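Local coordinates for cobalamin biosynthesis protein CobN (Mycobacterium tuberculosis, PDB 7C6O) that serves as the large catalytic subunit of cobaltochelatase, the enzyme that inserts cobalt into the corrin ring of hydrogenobyrinic acid a,c-diamide during cobalamin synthesis, at residues A278-I283 / R358-A363; V387-P392 / V610-P615; P585-F590 / L812-G817; Q600-A605 / G839-S844; I808-R813 / R818-G823. All blocks are in the same frame, centred on the assembly; numbering follows the deposited sequence.

Contact 1 of 5, residues A278-I283 / R358-A363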
# COMPACT_ATOMS: atom_id res chain seq x y z
N ALA A 278 8.49 9.74 22.54
CA ALA A 278 9.48 10.42 23.37
C ALA A 278 10.62 9.50 23.76
O ALA A 278 11.74 9.96 24.00
CB ALA A 278 8.80 11.00 24.62
N LEU A 279 10.36 8.19 23.84
CA LEU A 279 11.44 7.24 24.11
C LEU A 279 12.48 7.26 22.99
O LEU A 279 13.67 6.99 23.24
CB LEU A 279 10.88 5.83 24.28
CG LEU A 279 9.81 5.62 25.35
CD1 LEU A 279 9.23 4.21 25.24
CD2 LEU A 279 10.39 5.85 26.74
N ASP A 280 12.06 7.57 21.77
CA ASP A 280 12.95 7.69 20.61
C ASP A 280 13.74 6.40 20.38
O ASP A 280 14.96 6.41 20.24
CB ASP A 280 13.89 8.89 20.76
CG ASP A 280 14.52 9.31 19.44
OD1 ASP A 280 13.94 9.00 18.38
OD2 ASP A 280 15.60 9.93 19.47
N ILE A 281 13.02 5.29 20.34
CA ILE A 281 13.63 3.99 20.03
C ILE A 281 12.77 3.29 19.00
O ILE A 281 11.58 3.61 18.84
CB ILE A 281 13.80 3.12 21.30
CG1 ILE A 281 12.45 2.87 21.96
CG2 ILE A 281 14.79 3.76 22.28
CD1 ILE A 281 12.55 1.97 23.18
N PRO A 282 13.34 2.34 18.26
CA PRO A 282 12.52 1.56 17.32
C PRO A 282 11.51 0.70 18.06
O PRO A 282 11.82 0.08 19.07
CB PRO A 282 13.55 0.70 16.58
CG PRO A 282 14.85 1.40 16.78
CD PRO A 282 14.77 2.01 18.14
N ILE A 283 10.29 0.69 17.54
CA ILE A 283 9.18 -0.07 18.12
C ILE A 283 8.71 -1.04 17.04
O ILE A 283 8.16 -0.62 16.01
CB ILE A 283 8.04 0.84 18.59
CG1 ILE A 283 8.57 1.85 19.63
CG2 ILE A 283 6.89 0.02 19.16
CD1 ILE A 283 7.52 2.82 20.14
N ARG A 358 21.19 -1.74 17.47
CA ARG A 358 22.63 -1.59 17.26
C ARG A 358 22.96 -0.30 16.52
O ARG A 358 24.06 0.25 16.70
CB ARG A 358 23.17 -2.80 16.49
CG ARG A 358 24.64 -2.72 16.11
CD ARG A 358 25.54 -3.27 17.21
NE ARG A 358 26.95 -3.25 16.82
CZ ARG A 358 27.88 -2.53 17.42
NH1 ARG A 358 27.57 -1.77 18.46
NH2 ARG A 358 29.14 -2.58 16.99
N LEU A 359 22.04 0.20 15.69
CA LEU A 359 22.31 1.39 14.89
C LEU A 359 22.66 2.59 15.77
O LEU A 359 23.50 3.42 15.39
CB LEU A 359 21.11 1.71 14.00
CG LEU A 359 20.80 0.72 12.89
CD1 LEU A 359 19.49 1.09 12.20
CD2 LEU A 359 21.94 0.66 11.88
N ARG A 360 22.04 2.69 16.94
CA ARG A 360 22.33 3.82 17.82
C ARG A 360 23.75 3.73 18.38
O ARG A 360 24.34 4.76 18.73
CB ARG A 360 21.32 3.86 18.96
CG ARG A 360 21.36 5.13 19.80
CD ARG A 360 20.69 6.29 19.09
NE ARG A 360 19.30 5.96 18.76
CZ ARG A 360 18.28 6.11 19.60
NH1 ARG A 360 18.48 6.58 20.82
NH2 ARG A 360 17.05 5.77 19.22
N GLN A 361 24.31 2.53 18.44
CA GLN A 361 25.62 2.32 19.04
C GLN A 361 26.78 2.55 18.08
O GLN A 361 27.91 2.71 18.53
CB GLN A 361 25.72 0.89 19.60
CG GLN A 361 24.67 0.54 20.64
CD GLN A 361 24.73 -0.91 21.06
OE1 GLN A 361 25.51 -1.70 20.51
NE2 GLN A 361 23.92 -1.29 22.05
N VAL A 362 26.52 2.56 16.77
CA VAL A 362 27.57 2.66 15.77
C VAL A 362 27.67 4.11 15.31
O VAL A 362 26.70 4.68 14.80
CB VAL A 362 27.31 1.72 14.58
CG1 VAL A 362 28.44 1.81 13.56
CG2 VAL A 362 27.13 0.29 15.07
N ALA A 363 28.85 4.71 15.51
CA ALA A 363 29.06 6.09 15.09
C ALA A 363 29.07 6.18 13.56
O ALA A 363 29.38 5.20 12.88
CB ALA A 363 30.38 6.61 15.65
O HOH W 1 16.53 6.97 22.86
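The loop between helix 274-277 and strand 283-289 of the seven-stranded mixed sheet presents the backbone carbonyl of Asp280 to Arg360, which projects from the last turn of helix 343-361. Asp280 has left the helix with positive phi. The two backbones stay well separated, with Ile281 CA and Arg360 CA 9.0 Å apart, and the arginine side chain spans most of the gap. Its CG lies anti to the backbone N (chi1 -169°), and bends at chi2 and chi3 then swing the guanidinium round until Asp280 O sits at its edge, near the plane. Arg360 NH2 donates to Asp280 O at a modelled 2.4 Å, so short that the exact separation is doubtful. Beside it, water 1 accepts a hydrogen bond from Arg360 NH1 at 2.8 Å and donates one to Leu279 O at 2.9 Å, tying a second carbonyl of the loop to the same group. Arg360 also donates from NE to Asp816 O and from NH2 to Gly817 O. The Asp280 carboxylate is occupied by Phe819 N, Arg813 and Arg818. Thus Arg360 meets Asp280 as a gatherer of backbone carbonyls, and the carboxylate charge probably adds attraction, although no N-H of Arg360 points at it.

Contact 2 of 5, residues V387-P392 / V610-P615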
# COMPACT_ATOMS: atom_id res chain seq x y z
N VAL A 387 9.42 7.01 -8.87
CA VAL A 387 8.32 7.82 -9.37
C VAL A 387 8.37 9.21 -8.76
O VAL A 387 8.44 9.37 -7.54
CB VAL A 387 6.98 7.12 -9.09
CG1 VAL A 387 5.82 8.05 -9.39
CG2 VAL A 387 6.88 5.85 -9.93
N GLY A 388 8.34 10.23 -9.62
CA GLY A 388 8.37 11.62 -9.21
C GLY A 388 9.67 12.11 -8.62
O GLY A 388 9.75 13.28 -8.23
N LEU A 389 10.70 11.27 -8.55
CA LEU A 389 11.92 11.58 -7.82
C LEU A 389 13.11 11.64 -8.76
O LEU A 389 13.28 10.77 -9.63
CB LEU A 389 12.17 10.53 -6.73
CG LEU A 389 13.32 10.78 -5.76
CD1 LEU A 389 13.01 11.93 -4.83
CD2 LEU A 389 13.62 9.51 -4.96
N ASP A 390 13.95 12.66 -8.58
CA ASP A 390 15.26 12.73 -9.23
C ASP A 390 16.20 11.86 -8.41
O ASP A 390 16.84 12.33 -7.46
CB ASP A 390 15.74 14.17 -9.33
CG ASP A 390 17.01 14.32 -10.17
OD1 ASP A 390 17.79 13.35 -10.29
OD2 ASP A 390 17.24 15.42 -10.71
N THR A 391 16.27 10.58 -8.76
CA THR A 391 17.07 9.63 -7.99
C THR A 391 18.55 9.99 -7.97
O THR A 391 19.15 9.94 -6.88
CB THR A 391 16.85 8.22 -8.54
OG1 THR A 391 15.57 8.15 -9.17
CG2 THR A 391 16.90 7.20 -7.41
N PRO A 392 19.21 10.33 -9.09
CA PRO A 392 20.64 10.67 -8.99
C PRO A 392 20.92 11.89 -8.14
O PRO A 392 21.85 11.88 -7.33
CB PRO A 392 21.05 10.88 -10.45
CG PRO A 392 20.05 10.10 -11.24
CD PRO A 392 18.77 10.28 -10.49
N VAL A 610 10.66 6.79 4.73
CA VAL A 610 10.82 8.22 4.95
C VAL A 610 10.16 8.87 3.74
O VAL A 610 10.78 8.98 2.68
CB VAL A 610 12.28 8.65 5.08
CG1 VAL A 610 12.38 10.15 5.33
CG2 VAL A 610 12.96 7.88 6.20
N ASP A 611 8.91 9.29 3.88
CA ASP A 611 8.22 9.69 2.67
C ASP A 611 8.71 11.06 2.20
O ASP A 611 9.27 11.84 2.97
CB ASP A 611 6.69 9.65 2.84
CG ASP A 611 6.15 10.62 3.88
OD1 ASP A 611 6.90 11.47 4.40
OD2 ASP A 611 4.94 10.51 4.18
N HIS A 612 8.53 11.32 0.91
CA HIS A 612 9.06 12.53 0.30
C HIS A 612 7.99 13.22 -0.53
O HIS A 612 6.98 12.62 -0.92
CB HIS A 612 10.32 12.25 -0.55
CG HIS A 612 10.07 11.45 -1.79
ND1 HIS A 612 9.46 11.98 -2.91
CD2 HIS A 612 10.38 10.17 -2.10
CE1 HIS A 612 9.39 11.05 -3.85
NE2 HIS A 612 9.94 9.94 -3.39
N LEU A 613 8.24 14.49 -0.80
CA LEU A 613 7.26 15.35 -1.44
C LEU A 613 6.99 14.92 -2.88
O LEU A 613 7.82 14.28 -3.53
CB LEU A 613 7.74 16.80 -1.40
CG LEU A 613 6.73 17.90 -1.74
CD1 LEU A 613 5.55 17.86 -0.78
CD2 LEU A 613 7.41 19.26 -1.72
N ILE A 614 5.80 15.28 -3.36
CA ILE A 614 5.43 15.11 -4.77
C ILE A 614 6.35 16.00 -5.62
O ILE A 614 6.94 16.95 -5.09
CB ILE A 614 3.96 15.47 -4.99
CG1 ILE A 614 3.71 16.95 -4.67
CG2 ILE A 614 3.07 14.58 -4.12
CD1 ILE A 614 2.38 17.47 -5.16
N PRO A 615 6.49 15.72 -6.91
CA PRO A 615 7.27 16.63 -7.77
C PRO A 615 6.64 18.01 -7.80
O PRO A 615 5.45 18.17 -7.48
CB PRO A 615 7.20 15.95 -9.15
CG PRO A 615 6.03 15.02 -9.07
CD PRO A 615 5.98 14.56 -7.65
O HOH W 2 9.84 7.56 -5.02
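Leu389 and His612 meet in a CH-pi contact, made where strand 608-612 runs out of its mixed sheet and the chain at 387-392 turns into helix 391-405. The methyl CD1 of Leu389 stands 3.9 Å from the centroid of the His612 ring and only 11° off its normal, almost squarely over the middle of one face. Leu389 CB and CD2 lie farther out, past the CE1-NE2 rim, with CB 4.0 Å from His612 CE1. With CG of Leu389 anti to its own N (chi1 -174°), the branched end swings across to the imidazole. The ring is held in its rotation by His612 ND1, which donates to Leu613 O at 2.9 Å, and the ring of His702 meets it with nearly parallel planes. Next to this pair the backbones come together at Gly388 and Pro615, whose CA atoms are 5.3 Å apart, and the proline ring packs on the glycine, Pro615 CB reaching Gly388 O at 3.8 Å. At the edge of the imidazole, in its plane, water 2 lies 2.9 Å from His612 NE2 and makes a weak bond of 3.4 Å to Val387 O.

Contact 3 of 5, residues P585-F590 / L812-G817; sequences PLIYPF and LRALDG
Ile587 carries most of this contact, an apolar helix-on-sheet arrangement in which strand 586-591 packs against the C-terminal turn of helix 807-815. Its CB points toward the helix. With CG1 anti to the carbonyl carbon (chi1 -58°) and the chain extended beyond it, the outermost methyl, CD1, is pushed onto the helix backbone, where it rests on the peptide link, 3.5 Å from both Ala814 C and Leu815 N. Ala814, second in buried surface, also points at the strand. Its short side chain lets the sheet come close: Ile587 CA and Ala814 CA are 6.9 Å apart, and the single methyl, Ala814 CB, touches Ile587 CD1 at 3.7 Å while CG1 and CG2 of the isoleucine lie almost as near. Leu815 adds a third surface from one flank. Its CD2 reaches Ile587 CD1 at 3.6 Å, which puts that methyl between the leucine branch and the alanine. No hydrogen bond links the two segments. Just beyond, the helix ends in a Schellman motif at Gly817, which has positive phi and whose N bonds back to Ala814 O.

Within the sheet, strand 586-591 runs parallel to both its neighbours, 551-555 and 608-612. Leu815 also packs on Ala551 and Val553 of the former, and Val811, one turn back, on Val610 of the latter, so the helix as a whole spans the three strands. On the opposite face of strand 586-591, Tyr588 touches Ala601 of helix 595-604 and Leu586 touches Ala605 just past its end.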
# COMPACT_ATOMS: atom_id res chain seq x y z
N PRO A 585 18.20 -3.97 8.53
CA PRO A 585 17.30 -2.81 8.56
C PRO A 585 17.18 -2.20 7.18
O PRO A 585 18.16 -2.09 6.44
CB PRO A 585 17.99 -1.86 9.55
CG PRO A 585 18.86 -2.74 10.39
CD PRO A 585 19.33 -3.82 9.47
N LEU A 586 15.96 -1.81 6.82
CA LEU A 586 15.66 -1.25 5.51
C LEU A 586 15.02 0.12 5.68
O LEU A 586 13.95 0.25 6.29
CB LEU A 586 14.74 -2.17 4.71
CG LEU A 586 14.25 -1.68 3.35
CD1 LEU A 586 15.41 -1.39 2.41
CD2 LEU A 586 13.28 -2.69 2.72
N ILE A 587 15.68 1.15 5.15
CA ILE A 587 15.20 2.52 5.18
C ILE A 587 14.88 2.92 3.74
O ILE A 587 15.69 2.68 2.84
CB ILE A 587 16.24 3.46 5.81
CG1 ILE A 587 16.57 2.99 7.23
CG2 ILE A 587 15.73 4.90 5.81
CD1 ILE A 587 17.88 3.52 7.76
N TYR A 588 13.71 3.51 3.53
CA TYR A 588 13.07 3.52 2.22
C TYR A 588 12.40 4.86 1.94
O TYR A 588 11.21 5.04 2.23
CB TYR A 588 12.05 2.38 2.13
CG TYR A 588 11.88 1.71 0.79
CD1 TYR A 588 11.98 2.43 -0.40
CD2 TYR A 588 11.59 0.36 0.71
CE1 TYR A 588 11.81 1.80 -1.63
CE2 TYR A 588 11.42 -0.28 -0.50
CZ TYR A 588 11.53 0.45 -1.67
OH TYR A 588 11.35 -0.19 -2.87
N PRO A 589 13.14 5.82 1.38
CA PRO A 589 12.49 7.05 0.90
C PRO A 589 11.41 6.71 -0.12
O PRO A 589 11.63 5.92 -1.04
CB PRO A 589 13.64 7.84 0.28
CG PRO A 589 14.86 7.34 1.00
CD PRO A 589 14.60 5.88 1.25
N PHE A 590 10.23 7.30 0.06
CA PHE A 590 9.07 6.83 -0.69
C PHE A 590 8.09 7.96 -0.96
O PHE A 590 7.81 8.77 -0.07
CB PHE A 590 8.36 5.70 0.06
CG PHE A 590 7.86 4.61 -0.83
CD1 PHE A 590 6.67 4.76 -1.52
CD2 PHE A 590 8.60 3.45 -1.00
CE1 PHE A 590 6.22 3.76 -2.36
CE2 PHE A 590 8.15 2.45 -1.84
CZ PHE A 590 6.96 2.60 -2.51
N LEU A 812 18.90 10.11 7.98
CA LEU A 812 20.02 10.01 8.91
C LEU A 812 19.56 9.57 10.29
O LEU A 812 20.24 8.77 10.95
CB LEU A 812 20.76 11.35 8.98
CG LEU A 812 21.42 11.81 7.68
CD1 LEU A 812 22.12 13.15 7.87
CD2 LEU A 812 22.39 10.76 7.18
N ARG A 813 18.41 10.08 10.76
CA ARG A 813 17.88 9.62 12.04
C ARG A 813 17.56 8.14 12.00
O ARG A 813 17.82 7.41 12.96
CB ARG A 813 16.62 10.42 12.41
CG ARG A 813 16.87 11.89 12.73
CD ARG A 813 15.63 12.55 13.34
NE ARG A 813 15.29 12.00 14.65
CZ ARG A 813 14.18 11.31 14.92
NH1 ARG A 813 13.28 11.10 13.97
NH2 ARG A 813 13.96 10.85 16.14
N ALA A 814 16.99 7.66 10.89
CA ALA A 814 16.67 6.25 10.77
C ALA A 814 17.93 5.39 10.75
O ALA A 814 17.96 4.31 11.35
CB ALA A 814 15.84 6.00 9.50
N LEU A 815 18.98 5.87 10.08
CA LEU A 815 20.27 5.18 10.10
C LEU A 815 20.86 5.14 11.50
O LEU A 815 21.71 4.29 11.78
CB LEU A 815 21.24 5.84 9.14
CG LEU A 815 21.02 5.59 7.65
CD1 LEU A 815 21.81 6.58 6.81
CD2 LEU A 815 21.41 4.16 7.29
N ASP A 816 20.44 6.05 12.37
CA ASP A 816 20.86 6.10 13.77
C ASP A 816 19.92 5.33 14.68
O ASP A 816 20.09 5.38 15.90
CB ASP A 816 20.94 7.55 14.23
CG ASP A 816 22.32 7.93 14.70
OD1 ASP A 816 23.21 8.12 13.84
OD2 ASP A 816 22.52 8.03 15.93
N GLY A 817 18.94 4.63 14.13
CA GLY A 817 18.03 3.85 14.94
C GLY A 817 17.10 4.67 15.81
O GLY A 817 16.70 4.21 16.88

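Contact 4 of 5, residues Q600-A605 / G839-S844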
# COMPACT_ATOMS: atom_id res chain seq x y z
N GLN A 600 3.51 -2.03 0.99
CA GLN A 600 4.00 -3.37 0.71
C GLN A 600 5.43 -3.54 1.22
O GLN A 600 5.79 -4.61 1.74
CB GLN A 600 3.92 -3.67 -0.79
CG GLN A 600 4.13 -5.14 -1.15
CD GLN A 600 2.97 -6.03 -0.71
OE1 GLN A 600 2.55 -6.02 0.45
NE2 GLN A 600 2.44 -6.82 -1.65
N ALA A 601 6.26 -2.50 1.08
CA ALA A 601 7.60 -2.56 1.64
C ALA A 601 7.57 -2.60 3.16
O ALA A 601 8.37 -3.31 3.79
CB ALA A 601 8.42 -1.37 1.15
N LYS A 602 6.64 -1.86 3.78
CA LYS A 602 6.51 -1.88 5.23
C LYS A 602 6.20 -3.28 5.74
O LYS A 602 6.70 -3.69 6.79
CB LYS A 602 5.41 -0.91 5.69
CG LYS A 602 5.70 0.56 5.46
CD LYS A 602 4.45 1.40 5.71
CE LYS A 602 4.08 1.46 7.19
NZ LYS A 602 4.98 2.37 7.95
N ARG A 603 5.36 -4.01 5.02
CA ARG A 603 4.79 -5.26 5.53
C ARG A 603 5.54 -6.51 5.08
O ARG A 603 5.56 -7.49 5.83
CB ARG A 603 3.32 -5.37 5.11
CG ARG A 603 2.48 -4.21 5.63
CD ARG A 603 1.02 -4.32 5.24
NE ARG A 603 0.26 -3.22 5.81
CZ ARG A 603 -1.05 -3.03 5.65
NH1 ARG A 603 -1.77 -3.89 4.92
NH2 ARG A 603 -1.64 -1.99 6.21
N ARG A 604 6.14 -6.51 3.89
CA ARG A 604 6.86 -7.69 3.42
C ARG A 604 8.37 -7.54 3.52
O ARG A 604 9.09 -8.52 3.26
CB ARG A 604 6.45 -8.01 1.98
CG ARG A 604 4.94 -8.22 1.81
CD ARG A 604 4.55 -8.72 0.43
NE ARG A 604 4.67 -10.17 0.28
CZ ARG A 604 5.49 -10.77 -0.57
NH1 ARG A 604 6.27 -10.04 -1.37
NH2 ARG A 604 5.54 -12.10 -0.64
N ALA A 605 8.88 -6.37 3.92
CA ALA A 605 10.32 -6.18 4.06
C ALA A 605 10.66 -5.28 5.25
O ALA A 605 11.69 -4.61 5.24
CB ALA A 605 10.92 -5.61 2.77
N GLY A 839 8.81 13.34 5.13
CA GLY A 839 9.82 12.89 6.07
C GLY A 839 9.30 11.96 7.14
O GLY A 839 9.94 11.82 8.19
N ARG A 840 8.16 11.31 6.91
CA ARG A 840 7.52 10.47 7.89
C ARG A 840 7.32 9.05 7.35
O ARG A 840 7.26 8.83 6.14
CB ARG A 840 6.16 11.06 8.32
CG ARG A 840 6.27 12.44 8.95
CD ARG A 840 4.93 12.94 9.47
NE ARG A 840 4.01 13.29 8.38
CZ ARG A 840 2.79 13.78 8.56
NH1 ARG A 840 2.32 13.98 9.78
NH2 ARG A 840 2.03 14.07 7.51
N ASN A 841 7.24 8.10 8.27
CA ASN A 841 6.99 6.69 7.94
C ASN A 841 5.48 6.49 7.87
O ASN A 841 4.84 6.16 8.86
CB ASN A 841 7.65 5.78 8.98
CG ASN A 841 7.44 4.31 8.68
OD1 ASN A 841 7.09 3.94 7.56
ND2 ASN A 841 7.67 3.47 9.68
N PHE A 842 4.91 6.68 6.68
CA PHE A 842 3.47 6.91 6.63
C PHE A 842 2.67 5.64 6.91
O PHE A 842 3.15 4.51 6.77
CB PHE A 842 3.04 7.54 5.29
CG PHE A 842 3.32 6.72 4.04
CD1 PHE A 842 2.79 5.45 3.86
CD2 PHE A 842 4.03 7.28 2.99
CE1 PHE A 842 3.02 4.73 2.69
CE2 PHE A 842 4.27 6.58 1.82
CZ PHE A 842 3.76 5.31 1.67
N TYR A 843 1.43 5.85 7.36
CA TYR A 843 0.40 4.82 7.42
C TYR A 843 -0.65 5.14 6.37
O TYR A 843 -0.57 6.15 5.66
CB TYR A 843 -0.20 4.72 8.82
CG TYR A 843 -0.78 6.01 9.37
CD1 TYR A 843 -2.09 6.37 9.10
CD2 TYR A 843 -0.03 6.85 10.19
CE1 TYR A 843 -2.64 7.54 9.61
CE2 TYR A 843 -0.56 8.01 10.71
CZ TYR A 843 -1.87 8.36 10.42
OH TYR A 843 -2.41 9.52 10.93
N SER A 844 -1.66 4.28 6.26
CA SER A 844 -2.66 4.44 5.21
C SER A 844 -4.03 4.55 5.86
O SER A 844 -4.38 5.62 6.39
CB SER A 844 -2.56 3.31 4.19
OG SER A 844 -2.63 2.04 4.80
O HOH W 3 6.40 0.57 9.49
O HOH W 4 3.90 3.73 10.07
O HOH W 5 -4.28 -0.20 5.55
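The last turn of helix 595-604 faces a loop, residues 839-844, with no regular secondary structure, and the backbones stay apart, Lys602 CA and Asn841 CA being 9.0 Å from each other. Lys602 CB points toward the loop, and bends at chi3 (71°) and chi4 (75°) curl the chain so that NZ arrives between two oxygens. One is Asn841 OD1, at 2.7 Å from Lys602 NZ; the ammonium sits above the amide plane, 49° out of it, so this short bond is not made along a lone pair. The other, Phe842 O, accepts from Lys602 NZ at 3.1 Å. Two waters complete the grip: water 3 accepts from both Lys602 NZ and Asn841 ND2, and water 4 accepts from Lys602 NZ at 2.7 Å and can donate to Asn841 O. Alongside, Arg603 reaches Ser844 through water 5, which lies 3.3 Å from Arg603 NH2 and 2.9 Å from Ser844 OG; the guanidinium has its stronger partner in Glu316, a salt bridge through NE. Lys602 and Phe842 both pack on Leu609 of strand 608-612, so the contact covers that strand of the sheet. The nitrogen of Lys602 is surrounded by four acceptors, two of protein and two of water, more than three N-H groups can serve with one straight bond each, and the loop is held to the helix chiefly through neutral oxygens.

Contact 5 of 5, residues I808-R813 / R818-G823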
# COMPACT_ATOMS: atom_id res chain seq x y z
N ILE A 808 16.05 14.34 4.34
CA ILE A 808 17.36 13.70 4.44
C ILE A 808 17.76 13.55 5.90
O ILE A 808 18.36 12.55 6.29
CB ILE A 808 18.40 14.49 3.62
CG1 ILE A 808 18.15 14.29 2.12
CG2 ILE A 808 19.81 14.05 3.98
CD1 ILE A 808 19.14 15.01 1.23
N GLU A 809 17.42 14.54 6.73
CA GLU A 809 17.69 14.42 8.16
C GLU A 809 17.00 13.20 8.75
O GLU A 809 17.56 12.51 9.61
CB GLU A 809 17.25 15.69 8.89
CG GLU A 809 17.64 15.72 10.36
CD GLU A 809 19.11 15.42 10.59
OE1 GLU A 809 19.42 14.45 11.31
OE2 GLU A 809 19.96 16.14 10.02
N GLN A 810 15.78 12.89 8.28
CA GLN A 810 15.06 11.74 8.81
C GLN A 810 15.66 10.42 8.33
O GLN A 810 15.60 9.42 9.04
CB GLN A 810 13.58 11.82 8.45
CG GLN A 810 12.80 12.87 9.24
CD GLN A 810 12.65 12.52 10.71
OE1 GLN A 810 12.88 11.38 11.12
NE2 GLN A 810 12.26 13.50 11.52
N VAL A 811 16.25 10.40 7.13
CA VAL A 811 17.01 9.23 6.71
C VAL A 811 18.21 9.02 7.62
O VAL A 811 18.52 7.90 8.03
CB VAL A 811 17.44 9.36 5.23
CG1 VAL A 811 18.40 8.24 4.86
CG2 VAL A 811 16.22 9.35 4.32
N LEU A 812 18.90 10.11 7.98
CA LEU A 812 20.02 10.01 8.91
C LEU A 812 19.56 9.57 10.29
O LEU A 812 20.24 8.77 10.95
CB LEU A 812 20.76 11.35 8.98
CG LEU A 812 21.42 11.81 7.68
CD1 LEU A 812 22.12 13.15 7.87
CD2 LEU A 812 22.39 10.76 7.18
N ARG A 813 18.41 10.08 10.76
CA ARG A 813 17.88 9.62 12.04
C ARG A 813 17.56 8.14 12.00
O ARG A 813 17.82 7.41 12.96
CB ARG A 813 16.62 10.42 12.41
CG ARG A 813 16.87 11.89 12.73
CD ARG A 813 15.63 12.55 13.34
NE ARG A 813 15.29 12.00 14.65
CZ ARG A 813 14.18 11.31 14.92
NH1 ARG A 813 13.28 11.10 13.97
NH2 ARG A 813 13.96 10.85 16.14
N ARG A 818 16.74 5.87 15.38
CA ARG A 818 15.80 6.69 16.12
C ARG A 818 14.38 6.41 15.65
O ARG A 818 14.16 5.82 14.59
CB ARG A 818 16.15 8.17 15.98
CG ARG A 818 17.59 8.46 16.37
CD ARG A 818 17.78 9.90 16.79
NE ARG A 818 19.12 10.13 17.34
CZ ARG A 818 19.41 10.13 18.64
NH1 ARG A 818 18.46 9.92 19.53
NH2 ARG A 818 20.66 10.35 19.04
N PHE A 819 13.41 6.83 16.46
CA PHE A 819 12.02 6.65 16.09
C PHE A 819 11.64 7.63 14.98
O PHE A 819 11.86 8.84 15.10
CB PHE A 819 11.11 6.86 17.30
CG PHE A 819 9.64 6.72 16.98
CD1 PHE A 819 9.07 5.47 16.81
CD2 PHE A 819 8.84 7.84 16.85
CE1 PHE A 819 7.72 5.33 16.52
CE2 PHE A 819 7.49 7.72 16.55
CZ PHE A 819 6.93 6.46 16.39
N ILE A 820 11.09 7.11 13.89
CA ILE A 820 10.67 7.91 12.74
C ILE A 820 9.17 8.14 12.86
O ILE A 820 8.40 7.17 12.78
CB ILE A 820 11.02 7.23 11.41
CG1 ILE A 820 12.51 6.90 11.36
CG2 ILE A 820 10.61 8.11 10.24
CD1 ILE A 820 13.41 8.11 11.53
N PRO A 821 8.71 9.38 13.05
CA PRO A 821 7.28 9.61 13.27
C PRO A 821 6.46 9.22 12.06
O PRO A 821 6.90 9.33 10.91
CB PRO A 821 7.21 11.12 13.54
CG PRO A 821 8.41 11.68 12.84
CD PRO A 821 9.48 10.64 13.00
N ALA A 822 5.25 8.74 12.33
CA ALA A 822 4.33 8.34 11.28
C ALA A 822 3.39 9.49 10.91
O ALA A 822 3.27 10.48 11.62
CB ALA A 822 3.51 7.12 11.71
N GLY A 823 2.74 9.33 9.76
CA GLY A 823 1.80 10.31 9.27
C GLY A 823 0.92 9.74 8.18
O GLY A 823 1.18 8.65 7.66
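Arg813, near the end of helix 807-815, folds over the chain beyond it and meets Ile820, Arg818 and then Phe819. Its CB starts the contact 4.1 Å from Ile820 CD1. The chain then runs out to a bend at chi3 (66°), which lays the guanidinium beside the loop. NE passes 3.9 Å from Arg818 CD, and Arg818 CB covers one face of the group, 3.5 Å from Arg813 NH2. At the tip, Arg813 NH1 donates to Phe819 O at 2.9 Å and NH2 adds a weak bond to the same oxygen. Pro821 CD lies at the guanidinium edge, 3.9 Å from Arg813 NH1. That nitrogen also donates, in the guanidinium plane, to Gln810 OE1 at 2.9 Å, which fixes the group from the helix side. The glutamine oxygen in turn touches Ile820 CD1 at 3.3 Å. Arg818 N bonds to Arg813 O at 3.1 Å, the outer hydrogen bond of the Schellman motif. Both arginines also pair with Asp280, probably offsetting their like charges. The chain at 818-823 turns across the end of its helix and then leaves it, with Ile820 leaning on Val608 of strand 608-612 and helix 391-405 packed against Ile808, Val811 and Leu812.

How the contacts relate
From the N terminus, contact 1 closes first, tying the loop before strand 283-289 to the end of helix 343-361, and lies in series with the rest. The chain at 387-392 opens contact 2, which closes at 610-615; before that, 585-590 and 600-605 have opened contacts 3 and 4, which close at 812-817 and 839-844, so contacts 2, 3 and 4 cross one another. Contact 5 is a short local closure lying wholly within the long span of contact 4, and it shares Leu812 and Arg813 with contact 3. Strands 586-591 and 608-612 pair between contacts 2 and 3, loop 839-844 bonds to 818-823, and contact 1 touches contacts 3 and 5 at the end of helix 807-815.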